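Local coordinates for protein trehalose monomycolate transport factor A (Mycolicibacterium smegmatis MC2 155, PDB 6T84) that is required for MmpL3-dependent transport of trehalose monomycolate to the mycobacterial cell wall, here as most of its N-terminal, probably cytoplasmic domain, at residues H21-E26 / E60-F65; W102-I107 / D118-A123; V129-T134 / L166-Q171. One frame throughout, in Å; residues are numbered along the deposited sequence.

The three contacts sample one long antiparallel sheet and the helices packed on it. Contacts 1 and 2 belong to opposite ends of that sheet, their centres 31 Å apart and the centre of the chain between them. Contact 3, a helix pair, touches both: Leu166 meets Val62 and Ile64 of contact 1, and Ala132 meets Ile107 of contact 2. Contact 1 is buried and wholly apolar. Contact 3 is buried too, but adds an amide oxygen at an aromatic edge, from a glutamine that is itself partly exposed. Contact 2 is the most exposed of the three and includes a charged group, an arginine against which its leucine lies.

Contact 1. Residues H21-E26 / E60-F65; sequences HGFDYE and EAVFIF
Phe23 and Val62 have the nearest CA atoms of the two segments, yet these are 9.3 Å apart, too far for paired strands. Strand 52-57 accounts for the gap: lying between the two in the sheet, it bonds through its backbone to Asp24 and Val62, at Leu54 and Gly55. Just before Phe23, the helix 10-21 ends in a Schellman motif in which Gly22 takes a positive phi of 68°. Phe23 itself is already extended and aims its CB at segment 60-65.

The side chains therefore have to bridge the distance. Phe23 reaches Val62 with the far end of its ring: CZ lies 4.0 Å from Val62 CG1, and CE2 is 4.1 Å from the same methyl. Val62 offers this methyl because CG1 sits between its backbone N and carbonyl carbon (chi1 66°). The two side chains cross at about a right angle, and the methyl meets the ring obliquely. Farther along the strand, Ile64 brings its terminal CD1 to 4.3 Å from Phe23 CE2. One face of the ring is occupied by His21, two residues earlier, whose CB stands 3.4 Å above the ring centre.

Phe23 thus packs over strand 52-57, touching Val53, onto the apolar face of the third strand, in the hydrophobic layer between sheet and helices where Ile64 also meets Trp17. Everything that meets across the segments is carbon, and the summed buried surface is a modest 87 Å². The chemistry implies cohesion by dispersion and exclusion of water, with hydrogen-bonded neighbours in the sheet, rather than this contact, setting the backbone alignment.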
loop_
_atom_site.group_PDB
_atom_site.type_symbol
_atom_site.label_atom_id
_atom_site.label_comp_id
_atom_site.label_asym_id
_atom_site.label_seq_id
_atom_site.Cartn_x
_atom_site.Cartn_y
_atom_site.Cartn_z
ATOM N N HIS A 21 18.401 -6.203 0.652
ATOM C CA HIS A 21 18.016 -4.840 1.027
ATOM C C HIS A 21 18.575 -4.420 2.388
ATOM O O HIS A 21 18.330 -3.281 2.796
ATOM C CB HIS A 21 16.506 -4.752 1.018
ATOM C CG HIS A 21 15.957 -4.594 -0.362
ATOM N ND1 HIS A 21 15.852 -3.356 -0.975
ATOM C CD2 HIS A 21 15.528 -5.501 -1.269
ATOM C CE1 HIS A 21 15.398 -3.513 -2.209
ATOM N NE2 HIS A 21 15.157 -4.799 -2.406
ATOM N N GLY A 22 19.257 -5.314 3.118
ATOM C CA GLY A 22 19.690 -4.981 4.481
ATOM C C GLY A 22 18.523 -4.835 5.433
ATOM O O GLY A 22 18.646 -4.134 6.471
ATOM N N PHE A 23 17.426 -5.540 5.176
ATOM C CA PHE A 23 16.242 -5.470 6.023
ATOM C C PHE A 23 16.197 -6.695 6.939
ATOM O O PHE A 23 16.746 -7.737 6.589
ATOM C CB PHE A 23 14.978 -5.476 5.136
ATOM C CG PHE A 23 14.805 -4.270 4.244
ATOM C CD1 PHE A 23 15.530 -3.082 4.432
ATOM C CD2 PHE A 23 13.835 -4.313 3.238
ATOM C CE1 PHE A 23 15.292 -1.981 3.592
ATOM C CE2 PHE A 23 13.560 -3.177 2.414
ATOM C CZ PHE A 23 14.326 -2.038 2.578
ATOM N N ASP A 24 15.467 -6.602 8.038
ATOM C CA ASP A 24 15.326 -7.763 8.914
ATOM C C ASP A 24 14.159 -8.615 8.454
ATOM O O ASP A 24 13.191 -8.123 7.868
ATOM C CB ASP A 24 15.066 -7.297 10.366
ATOM C CG ASP A 24 16.295 -6.642 10.948
ATOM O OD1 ASP A 24 17.421 -7.134 10.747
ATOM O OD2 ASP A 24 16.150 -5.633 11.635
ATOM N N TYR A 25 14.252 -9.923 8.708
ATOM C CA TYR A 25 13.217 -10.888 8.360
ATOM C C TYR A 25 12.683 -11.554 9.632
ATOM O O TYR A 25 13.464 -11.973 10.512
ATOM C CB TYR A 25 13.752 -11.961 7.397
ATOM C CG TYR A 25 12.768 -13.061 7.106
ATOM C CD1 TYR A 25 11.845 -12.930 6.077
ATOM C CD2 TYR A 25 12.721 -14.210 7.890
ATOM C CE1 TYR A 25 10.916 -13.923 5.825
ATOM C CE2 TYR A 25 11.807 -15.207 7.642
ATOM C CZ TYR A 25 10.908 -15.053 6.596
ATOM O OH TYR A 25 9.980 -16.057 6.345
ATOM N N GLU A 26 11.366 -11.756 9.699
ATOM C CA GLU A 26 10.741 -12.565 10.750
ATOM C C GLU A 26 9.693 -13.466 10.122
ATOM O O GLU A 26 8.936 -13.018 9.266
ATOM C CB GLU A 26 9.933 -11.648 11.726
ATOM C CG GLU A 26 10.757 -10.630 12.415
ATOM C CD GLU A 26 9.917 -9.711 13.288
ATOM O OE1 GLU A 26 8.673 -9.802 13.318
ATOM O OE2 GLU A 26 10.517 -8.844 13.922
ATOM N N GLU A 60 12.719 6.232 6.359
ATOM C CA GLU A 60 11.347 6.009 6.767
ATOM C C GLU A 60 11.091 4.497 6.822
ATOM O O GLU A 60 11.485 3.745 5.915
ATOM C CB GLU A 60 10.377 6.657 5.787
ATOM C CG GLU A 60 10.430 8.176 5.838
ATOM C CD GLU A 60 9.907 8.762 7.132
ATOM O OE1 GLU A 60 9.207 8.084 7.903
ATOM O OE2 GLU A 60 10.205 9.960 7.381
ATOM N N ALA A 61 10.404 4.049 7.877
ATOM C CA ALA A 61 10.120 2.615 8.027
ATOM C C ALA A 61 9.301 2.075 6.843
ATOM O O ALA A 61 8.360 2.718 6.351
ATOM C CB ALA A 61 9.331 2.355 9.315
ATOM N N VAL A 62 9.659 0.861 6.415
ATOM C CA VAL A 62 8.870 0.125 5.429
ATOM C C VAL A 62 8.716 -1.302 5.944
ATOM O O VAL A 62 9.680 -1.907 6.431
ATOM C CB VAL A 62 9.496 0.166 4.013
ATOM C CG1 VAL A 62 10.831 -0.573 3.950
ATOM C CG2 VAL A 62 8.516 -0.437 2.965
ATOM N N PHE A 63 7.501 -1.818 5.875
ATOM C CA PHE A 63 7.190 -3.191 6.285
ATOM C C PHE A 63 6.582 -3.947 5.123
ATOM O O PHE A 63 5.766 -3.381 4.393
ATOM C CB PHE A 63 6.204 -3.194 7.463
ATOM C CG PHE A 63 6.690 -2.373 8.698
ATOM C CD1 PHE A 63 8.045 -2.187 8.991
ATOM C CD2 PHE A 63 5.795 -1.821 9.544
ATOM C CE1 PHE A 63 8.502 -1.468 10.118
ATOM C CE2 PHE A 63 6.221 -1.125 10.682
ATOM C CZ PHE A 63 7.579 -0.951 10.963
ATOM N N ILE A 64 7.005 -5.184 4.898
ATOM C CA ILE A 64 6.500 -6.011 3.807
ATOM C C ILE A 64 6.078 -7.325 4.430
ATOM O O ILE A 64 6.846 -7.918 5.196
ATOM C CB ILE A 64 7.589 -6.236 2.747
ATOM C CG1 ILE A 64 8.121 -4.858 2.264
ATOM C CG2 ILE A 64 6.994 -7.049 1.560
ATOM C CD1 ILE A 64 9.459 -4.459 2.862
ATOM N N PHE A 65 4.874 -7.784 4.105
ATOM C CA PHE A 65 4.389 -8.990 4.786
ATOM C C PHE A 65 3.272 -9.615 3.964
ATOM O O PHE A 65 2.711 -8.982 3.061
ATOM C CB PHE A 65 3.906 -8.691 6.221
ATOM C CG PHE A 65 2.923 -7.582 6.285
ATOM C CD1 PHE A 65 1.552 -7.835 6.127
ATOM C CD2 PHE A 65 3.352 -6.268 6.438
ATOM C CE1 PHE A 65 0.616 -6.770 6.116
ATOM C CE2 PHE A 65 2.423 -5.212 6.473
ATOM C CZ PHE A 65 1.053 -5.465 6.319
#

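Contact 2. Residues W102-I107 / D118-A123; sequences WLLGAI and DAARRA
Leu104 places a methyl over the flat guanidinium of Arg121, and does so from a strand residue belonging to a classic beta bulge. The evidence for the bulge is that the backbones of Leu104 and Gly105 both bond to a single residue of the adjoining strand, Val112. Gly105 has a phi of 169°, at which a CB would collide with the carbonyl O of Leu104, so the backbone here calls for glycine.

The leucine carries the contact through both branches. With CG anti to the backbone N (chi1 175°), its side chain projects to helix 117-123. CD1 comes within 3.5 Å of Arg121 CG, a close approach, and the same methyl stands 3.6 Å above the guanidinium plane, displaced from its centre toward the rim. CD2 takes the other route, meeting the methyl of Ala120, whose CB is 3.9 Å away, and the adjoining helix backbone. Arg121 is extended from CG to NE, a shape that lays its aliphatic part and its NE side along the same leucine methyl. Its charged end pairs within the helix, NH1 lying 3.3 Å from Asp118 OD1, a bridge that probably restricts the rotation of the guanidinium.

In the fold, this contact joins the outermost strand 102-107 to the helix that follows the hairpin it forms with strand 110-114. Ala120 also touches Ser114 on that second strand, Leu104 reaches Cys124, and Ile107 packs against the next helix, 126-134.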
loop_
_atom_site.group_PDB
_atom_site.type_symbol
_atom_site.label_atom_id
_atom_site.label_comp_id
_atom_site.label_asym_id
_atom_site.label_seq_id
_atom_site.Cartn_x
_atom_site.Cartn_y
_atom_site.Cartn_z
ATOM N N TRP A 102 -15.737 7.712 -0.872
ATOM C CA TRP A 102 -16.573 7.798 -2.068
ATOM C C TRP A 102 -15.730 7.786 -3.337
ATOM O O TRP A 102 -14.571 8.218 -3.351
ATOM C CB TRP A 102 -17.387 9.088 -2.062
ATOM C CG TRP A 102 -18.252 9.162 -0.894
ATOM C CD1 TRP A 102 -19.461 8.545 -0.730
ATOM C CD2 TRP A 102 -17.984 9.862 0.300
ATOM N NE1 TRP A 102 -19.987 8.847 0.505
ATOM C CE2 TRP A 102 -19.100 9.667 1.154
ATOM C CE3 TRP A 102 -16.945 10.698 0.714
ATOM C CZ2 TRP A 102 -19.166 10.222 2.409
ATOM C CZ3 TRP A 102 -17.023 11.253 1.981
ATOM C CH2 TRP A 102 -18.117 11.003 2.814
ATOM N N LEU A 103 -16.358 7.349 -4.432
ATOM C CA LEU A 103 -15.721 7.381 -5.755
ATOM C C LEU A 103 -15.493 8.815 -6.225
ATOM O O LEU A 103 -16.463 9.580 -6.375
ATOM C CB LEU A 103 -16.588 6.651 -6.758
ATOM C CG LEU A 103 -16.089 6.606 -8.213
ATOM C CD1 LEU A 103 -14.796 5.840 -8.374
ATOM C CD2 LEU A 103 -17.242 6.026 -9.084
ATOM N N LEU A 104 -14.227 9.166 -6.480
ATOM C CA LEU A 104 -13.888 10.403 -7.182
ATOM C C LEU A 104 -13.943 10.238 -8.702
ATOM O O LEU A 104 -14.499 11.102 -9.399
ATOM C CB LEU A 104 -12.482 10.855 -6.754
ATOM C CG LEU A 104 -11.946 12.090 -7.517
ATOM C CD1 LEU A 104 -12.829 13.326 -7.304
ATOM C CD2 LEU A 104 -10.478 12.408 -7.223
ATOM N N GLY A 105 -13.377 9.167 -9.249
ATOM C CA GLY A 105 -13.441 8.999 -10.699
ATOM C C GLY A 105 -12.518 7.876 -11.157
ATOM O O GLY A 105 -11.783 7.279 -10.367
ATOM N N ALA A 106 -12.605 7.551 -12.428
ATOM C CA ALA A 106 -11.752 6.548 -13.050
ATOM C C ALA A 106 -10.500 7.198 -13.607
ATOM O O ALA A 106 -10.533 8.333 -14.136
ATOM C CB ALA A 106 -12.467 5.901 -14.222
ATOM N N ILE A 107 -9.392 6.450 -13.561
ATOM C CA ILE A 107 -8.179 6.810 -14.302
ATOM C C ILE A 107 -7.636 5.535 -14.914
ATOM O O ILE A 107 -7.019 4.718 -14.218
ATOM C CB ILE A 107 -7.089 7.481 -13.455
ATOM C CG1 ILE A 107 -7.627 8.620 -12.595
ATOM C CG2 ILE A 107 -5.935 7.964 -14.381
ATOM C CD1 ILE A 107 -6.546 9.201 -11.613
ATOM N N ASP A 118 -12.612 16.847 -2.565
ATOM C CA ASP A 118 -11.908 18.062 -2.954
ATOM C C ASP A 118 -10.403 17.922 -2.789
ATOM O O ASP A 118 -9.632 18.294 -3.680
ATOM C CB ASP A 118 -12.426 19.248 -2.128
ATOM C CG ASP A 118 -13.769 19.757 -2.628
ATOM O OD1 ASP A 118 -14.115 19.461 -3.796
ATOM O OD2 ASP A 118 -14.477 20.442 -1.859
ATOM N N ALA A 119 -9.963 17.381 -1.651
ATOM C CA ALA A 119 -8.530 17.183 -1.449
ATOM C C ALA A 119 -7.977 16.169 -2.461
ATOM O O ALA A 119 -6.891 16.373 -3.034
ATOM C CB ALA A 119 -8.254 16.710 -0.020
ATOM N N ALA A 120 -8.711 15.076 -2.699
ATOM C CA ALA A 120 -8.231 14.070 -3.640
ATOM C C ALA A 120 -8.144 14.633 -5.060
ATOM O O ALA A 120 -7.241 14.274 -5.831
ATOM C CB ALA A 120 -9.155 12.873 -3.565
ATOM N N ARG A 121 -9.092 15.496 -5.433
ATOM C CA ARG A 121 -9.008 16.178 -6.721
ATOM C C ARG A 121 -7.699 16.928 -6.859
ATOM O O ARG A 121 -7.074 16.908 -7.937
ATOM C CB ARG A 121 -10.162 17.165 -6.827
ATOM C CG ARG A 121 -11.329 16.538 -7.429
ATOM C CD ARG A 121 -12.321 17.542 -7.994
ATOM N NE ARG A 121 -13.573 16.849 -8.270
ATOM C CZ ARG A 121 -14.536 16.696 -7.367
ATOM N NH1 ARG A 121 -14.395 17.223 -6.158
ATOM N NH2 ARG A 121 -15.639 16.032 -7.680
ATOM N N ARG A 122 -7.288 17.627 -5.795
ATOM C CA ARG A 122 -6.036 18.380 -5.851
ATOM C C ARG A 122 -4.842 17.458 -6.046
ATOM O O ARG A 122 -3.910 17.786 -6.792
ATOM C CB ARG A 122 -5.866 19.220 -4.593
ATOM C CG ARG A 122 -6.834 20.401 -4.554
ATOM C CD ARG A 122 -6.506 21.398 -3.432
ATOM N NE ARG A 122 -6.259 20.743 -2.148
ATOM C CZ ARG A 122 -7.170 20.586 -1.190
ATOM N NH1 ARG A 122 -8.409 21.048 -1.373
ATOM N NH2 ARG A 122 -6.839 19.970 -0.050
ATOM N N ALA A 123 -4.859 16.287 -5.398
ATOM C CA ALA A 123 -3.786 15.309 -5.569
ATOM C C ALA A 123 -3.818 14.632 -6.934
ATOM O O ALA A 123 -2.799 14.087 -7.353
ATOM C CB ALA A 123 -3.876 14.245 -4.457
#

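Contact 3. Residues V129-T134 / L166-Q171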
loop_
_atom_site.group_PDB
_atom_site.type_symbol
_atom_site.label_atom_id
_atom_site.label_comp_id
_atom_site.label_asym_id
_atom_site.label_seq_id
_atom_site.Cartn_x
_atom_site.Cartn_y
_atom_site.Cartn_z
ATOM N N VAL A 129 -2.313 11.077 -12.901
ATOM C CA VAL A 129 -2.893 10.393 -14.064
ATOM C C VAL A 129 -1.849 9.491 -14.714
ATOM O O VAL A 129 -2.126 8.318 -15.017
ATOM C CB VAL A 129 -3.459 11.423 -15.064
ATOM C CG1 VAL A 129 -3.872 10.724 -16.381
ATOM C CG2 VAL A 129 -4.678 12.111 -14.431
ATOM N N THR A 130 -0.643 10.022 -14.953
ATOM C CA THR A 130 0.371 9.167 -15.556
ATOM C C THR A 130 0.640 7.949 -14.681
ATOM O O THR A 130 0.697 6.827 -15.191
ATOM C CB THR A 130 1.650 9.975 -15.817
ATOM O OG1 THR A 130 1.322 11.076 -16.677
ATOM C CG2 THR A 130 2.772 9.137 -16.461
ATOM N N PHE A 131 0.811 8.143 -13.360
ATOM C CA PHE A 131 1.073 7.029 -12.455
ATOM C C PHE A 131 -0.024 5.953 -12.524
ATOM O O PHE A 131 0.273 4.753 -12.510
ATOM C CB PHE A 131 1.210 7.603 -11.038
ATOM C CG PHE A 131 1.422 6.552 -9.967
ATOM C CD1 PHE A 131 2.626 5.873 -9.862
ATOM C CD2 PHE A 131 0.401 6.244 -9.107
ATOM C CE1 PHE A 131 2.805 4.877 -8.882
ATOM C CE2 PHE A 131 0.569 5.255 -8.120
ATOM C CZ PHE A 131 1.780 4.594 -8.006
ATOM N N ALA A 132 -1.285 6.360 -12.503
ATOM C CA ALA A 132 -2.362 5.363 -12.530
ATOM C C ALA A 132 -2.317 4.506 -13.793
ATOM O O ALA A 132 -2.746 3.347 -13.779
ATOM C CB ALA A 132 -3.726 6.031 -12.438
ATOM N N HIS A 133 -1.842 5.093 -14.883
ATOM C CA HIS A 133 -1.660 4.311 -16.117
ATOM C C HIS A 133 -0.354 3.512 -16.139
ATOM O O HIS A 133 -0.297 2.458 -16.804
ATOM C CB HIS A 133 -1.655 5.288 -17.320
ATOM C CG HIS A 133 -3.017 5.729 -17.707
ATOM N ND1 HIS A 133 -3.610 6.912 -17.331
ATOM C CD2 HIS A 133 -3.887 5.131 -18.544
ATOM C CE1 HIS A 133 -4.800 7.009 -17.912
ATOM N NE2 HIS A 133 -4.975 5.943 -18.662
ATOM N N THR A 134 0.729 3.987 -15.493
ATOM C CA THR A 134 2.026 3.313 -15.606
ATOM C C THR A 134 2.308 2.300 -14.510
ATOM O O THR A 134 3.078 1.364 -14.734
ATOM C CB THR A 134 3.192 4.313 -15.644
ATOM O OG1 THR A 134 3.179 5.115 -14.478
ATOM C CG2 THR A 134 3.088 5.274 -16.833
ATOM N N LEU A 166 8.192 -1.766 -3.986
ATOM C CA LEU A 166 8.875 -0.704 -3.238
ATOM C C LEU A 166 8.887 0.576 -4.041
ATOM O O LEU A 166 8.619 1.642 -3.495
ATOM C CB LEU A 166 10.317 -1.060 -2.851
ATOM C CG LEU A 166 10.571 -2.228 -1.908
ATOM C CD1 LEU A 166 12.069 -2.344 -1.748
ATOM C CD2 LEU A 166 9.858 -2.005 -0.569
ATOM N N ARG A 167 9.199 0.496 -5.339
ATOM C CA ARG A 167 9.203 1.715 -6.145
ATOM C C ARG A 167 7.803 2.302 -6.265
ATOM O O ARG A 167 7.633 3.531 -6.259
ATOM C CB ARG A 167 9.795 1.435 -7.530
ATOM C CG ARG A 167 9.919 2.664 -8.411
ATOM C CD ARG A 167 10.803 3.706 -7.756
ATOM N NE ARG A 167 12.169 3.215 -7.589
ATOM C CZ ARG A 167 13.119 3.857 -6.918
ATOM N NH1 ARG A 167 12.860 5.021 -6.344
ATOM N NH2 ARG A 167 14.332 3.333 -6.826
ATOM N N THR A 168 6.785 1.441 -6.405
ATOM C CA THR A 168 5.416 1.925 -6.560
ATOM C C THR A 168 4.930 2.638 -5.295
ATOM O O THR A 168 4.320 3.714 -5.381
ATOM C CB THR A 168 4.528 0.742 -6.922
ATOM O OG1 THR A 168 5.010 0.200 -8.182
ATOM C CG2 THR A 168 3.039 1.211 -7.159
ATOM N N VAL A 169 5.165 2.039 -4.111
ATOM C CA VAL A 169 4.675 2.667 -2.891
ATOM C C VAL A 169 5.368 3.999 -2.658
ATOM O O VAL A 169 4.743 4.952 -2.183
ATOM C CB VAL A 169 4.726 1.727 -1.658
ATOM C CG1 VAL A 169 6.150 1.583 -1.151
ATOM C CG2 VAL A 169 3.823 2.305 -0.557
ATOM N N ARG A 170 6.663 4.078 -2.993
ATOM C CA ARG A 170 7.396 5.344 -2.874
ATOM C C ARG A 170 6.809 6.392 -3.804
ATOM O O ARG A 170 6.623 7.539 -3.405
ATOM C CB ARG A 170 8.884 5.123 -3.160
ATOM C CG ARG A 170 9.592 4.116 -2.200
ATOM C CD ARG A 170 11.035 3.790 -2.686
ATOM N NE ARG A 170 11.869 4.985 -2.564
ATOM C CZ ARG A 170 13.171 4.994 -2.837
ATOM N NH1 ARG A 170 13.750 3.884 -3.290
ATOM N NH2 ARG A 170 13.881 6.097 -2.662
ATOM N N GLN A 171 6.508 6.013 -5.041
ATOM C CA GLN A 171 5.949 6.972 -5.981
ATOM C C GLN A 171 4.565 7.429 -5.545
ATOM O O GLN A 171 4.235 8.616 -5.661
ATOM C CB GLN A 171 5.897 6.298 -7.364
ATOM C CG GLN A 171 7.277 6.138 -8.015
ATOM C CD GLN A 171 7.293 5.117 -9.177
ATOM O OE1 GLN A 171 6.428 4.237 -9.244
ATOM N NE2 GLN A 171 8.320 5.176 -10.022
#
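Phe131 reaches across to Gln171 and Thr168 as the one aromatic side chain joining these helical segments, and its CA and that of Gln171 are the closest pair, 8.1 Å apart. Its CB already points to helix 159-175. CG is anti to the backbone N (chi1 177°), which carries the ring toward that helix.

Along the ring, CD1 is the first atom to meet a partner, Gln171 CB at 4.1 Å. The next carbon, CE1, has two neighbours from this residue, its CB and its amide OE1, the latter 3.7 Å away. OE1 lies in the plane of the ring, at its edge, and the amide plane is turned 83° from the ring plane. An oxygen so placed faces the slightly positive C-H rim, consistent with a weak electrostatic attraction. At the tip, CZ finds Thr168 CG2 at 3.7 Å, again near the ring plane, and the carbonyl O of Thr168 only slightly farther off. The rotamer of the threonine (chi1 -61°) sets CG2 opposite its own backbone N and so turns the methyl to the ring, while OG1, on the other branch, bonds within the helix to the carbonyl O of Glu164. The phenylalanine and threonine side chains cross at about a right angle.

The pattern is that of neighbouring helices packed against a common antiparallel sheet. Val169, turned away from helix 126-134, lies on strands 71-77 and 148-153, whereas Val129 and Ala132 rest on Ile107 of strand 102-107; Phe131 bridges the helices on one antiparallel sheet in this TtfA domain, whose fold is atypical.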